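Local coordinates for protein putative tagatose-6-phosphate ketose/aldose isomerase (Escherichia coli, PDB 3C3J) that is a putative isomerase of the SIS family, built around two SIS domains whose cores are parallel beta sheets, at residues I309-E314 and P323-P328. Numbering follows the deposited sequence.
Sequences IAIAAE and PHIILP
Ile309 CG1 touches Pro323 CB at 3.9 Å, the two side chains crossing at about a right angle where the two segments first come side by side. From there the strands run parallel, the axes of segments 309-312 and 324-326 lying 9° apart. Ala310 uses both of its backbone polar atoms: its N donates to Pro323 O, a carbonyl also held by Arg300, and its O receives Ile325 N at 2.8 Å, nearly in line with the carbonyl bond. In Ile311, on the same face as Ile325, CG1 sits beside the backbone N (chi1 -51°), which leaves CG2 anti to that N, and CG2 meets Leu327 CD2 at 3.7 Å; Phe342 and Tyr345 of helix 335-356 pack over this apolar face. Ala312 repeats the double grip, its N bonding to Ile325 O at 3.0 Å and its O taking Leu327 N at 2.9 Å, this time from above the carbonyl plane. Beyond the strand, a water within hydrogen-bonding distance of both Ala313 O (2.7 Å) and Leu327 O (2.6 Å) bridges the diverging segments. Ile325 thus bonds through N and O to Ala310 and Ala312, the residues flanking Ile311, as parallel strands do, and Leu327 N continues the pattern. Strand 307-312, helix 317-320 and edge strand 324-326 form a beta-alpha-beta crossover, closing one side of the five-stranded parallel sheet characteristic of the SIS-domain alpha/beta fold.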
loop_
_atom_site.group_PDB
_atom_site.type_symbol
_atom_site.label_atom_id
_atom_site.label_comp_id
_atom_site.label_asym_id
_atom_site.label_seq_id
_atom_site.Cartn_x
_atom_site.Cartn_y
_atom_site.Cartn_z
ATOM N N ILE A 309 -9.800 -7.573 -19.089
ATOM C CA ILE A 309 -11.231 -7.318 -18.883
ATOM C C ILE A 309 -11.394 -5.946 -18.237
ATOM O O ILE A 309 -10.801 -5.682 -17.210
ATOM C CB ILE A 309 -11.882 -8.378 -17.955
ATOM C CG1 ILE A 309 -11.744 -9.782 -18.527
ATOM C CG2 ILE A 309 -13.357 -8.080 -17.676
ATOM C CD1 ILE A 309 -12.336 -10.839 -17.615
ATOM N N ALA A 310 -12.173 -5.083 -18.878
ATOM C CA ALA A 310 -12.581 -3.803 -18.324
ATOM C C ALA A 310 -13.972 -3.970 -17.742
ATOM O O ALA A 310 -14.878 -4.493 -18.415
ATOM C CB ALA A 310 -12.609 -2.749 -19.388
ATOM N N ILE A 311 -14.151 -3.506 -16.507
ATOM C CA ILE A 311 -15.471 -3.398 -15.895
ATOM C C ILE A 311 -15.800 -1.908 -15.751
ATOM O O ILE A 311 -15.044 -1.165 -15.133
ATOM C CB ILE A 311 -15.556 -4.132 -14.529
ATOM C CG1 ILE A 311 -15.034 -5.574 -14.650
ATOM C CG2 ILE A 311 -16.985 -4.135 -14.014
ATOM C CD1 ILE A 311 -15.002 -6.342 -13.326
ATOM N N ALA A 312 -16.901 -1.465 -16.369
ATOM C CA ALA A 312 -17.246 -0.043 -16.413
ATOM C C ALA A 312 -18.743 0.217 -16.463
ATOM O O ALA A 312 -19.505 -0.603 -16.979
ATOM C CB ALA A 312 -16.557 0.648 -17.600
ATOM N N ALA A 313 -19.137 1.393 -15.967
ATOM C CA ALA A 313 -20.509 1.879 -16.062
ATOM C C ALA A 313 -20.885 2.270 -17.492
ATOM O O ALA A 313 -22.004 2.053 -17.900
ATOM C CB ALA A 313 -20.711 3.054 -15.152
ATOM N N GLU A 314 -19.948 2.872 -18.228
ATOM C CA GLU A 314 -20.173 3.305 -19.607
ATOM C C GLU A 314 -19.239 2.561 -20.531
ATOM O O GLU A 314 -18.047 2.452 -20.245
ATOM C CB GLU A 314 -19.811 4.766 -19.796
ATOM C CG GLU A 314 -20.480 5.778 -18.914
ATOM C CD GLU A 314 -20.060 7.203 -19.338
ATOM O OE1 GLU A 314 -19.546 7.346 -20.480
ATOM O OE2 GLU A 314 -20.218 8.166 -18.537
ATOM N N PRO A 323 -12.513 -7.902 -24.100
ATOM C CA PRO A 323 -13.394 -8.409 -23.044
ATOM C C PRO A 323 -13.772 -7.304 -22.079
ATOM O O PRO A 323 -12.909 -6.520 -21.682
ATOM C CB PRO A 323 -12.538 -9.461 -22.347
ATOM C CG PRO A 323 -11.657 -9.971 -23.436
ATOM C CD PRO A 323 -11.334 -8.764 -24.271
ATOM N N HIS A 324 -15.053 -7.229 -21.744
ATOM C CA HIS A 324 -15.561 -6.185 -20.888
ATOM C C HIS A 324 -16.902 -6.554 -20.291
ATOM O O HIS A 324 -17.635 -7.398 -20.838
ATOM C CB HIS A 324 -15.681 -4.862 -21.653
ATOM C CG HIS A 324 -16.715 -4.881 -22.734
ATOM N ND1 HIS A 324 -16.501 -5.473 -23.961
ATOM C CD2 HIS A 324 -17.969 -4.385 -22.770
ATOM C CE1 HIS A 324 -17.580 -5.336 -24.707
ATOM N NE2 HIS A 324 -18.488 -4.684 -24.008
ATOM N N ILE A 325 -17.204 -5.918 -19.162
ATOM C CA ILE A 325 -18.468 -6.055 -18.484
ATOM C C ILE A 325 -18.995 -4.644 -18.247
ATOM O O ILE A 325 -18.312 -3.822 -17.648
ATOM C CB ILE A 325 -18.309 -6.801 -17.143
ATOM C CG1 ILE A 325 -17.837 -8.222 -17.370
ATOM C CG2 ILE A 325 -19.617 -6.810 -16.343
ATOM C CD1 ILE A 325 -17.398 -8.916 -16.101
ATOM N N ILE A 326 -20.186 -4.339 -18.745
ATOM C CA ILE A 326 -20.835 -3.062 -18.431
ATOM C C ILE A 326 -21.781 -3.297 -17.278
ATOM O O ILE A 326 -22.575 -4.228 -17.295
ATOM C CB ILE A 326 -21.608 -2.454 -19.634
ATOM C CG1 ILE A 326 -20.698 -2.351 -20.869
ATOM C CG2 ILE A 326 -22.205 -1.098 -19.268
ATOM C CD1 ILE A 326 -19.412 -1.574 -20.687
ATOM N N LEU A 327 -21.657 -2.470 -16.244
ATOM C CA LEU A 327 -22.496 -2.586 -15.066
ATOM C C LEU A 327 -23.973 -2.355 -15.419
ATOM O O LEU A 327 -24.277 -1.628 -16.368
ATOM C CB LEU A 327 -22.058 -1.568 -14.001
ATOM C CG LEU A 327 -20.610 -1.649 -13.509
ATOM C CD1 LEU A 327 -20.351 -0.494 -12.531
ATOM C CD2 LEU A 327 -20.333 -2.998 -12.852
ATOM N N PRO A 328 -24.894 -2.967 -14.661
ATOM C CA PRO A 328 -26.328 -2.692 -14.894
ATOM C C PRO A 328 -26.630 -1.201 -14.871
ATOM O O PRO A 328 -25.984 -0.469 -14.133
ATOM C CB PRO A 328 -27.029 -3.386 -13.703
ATOM C CG PRO A 328 -26.127 -4.446 -13.314
ATOM C CD PRO A 328 -24.703 -3.965 -13.598
HETATM O O HOH W 1 -24.165 1.005 -16.571
#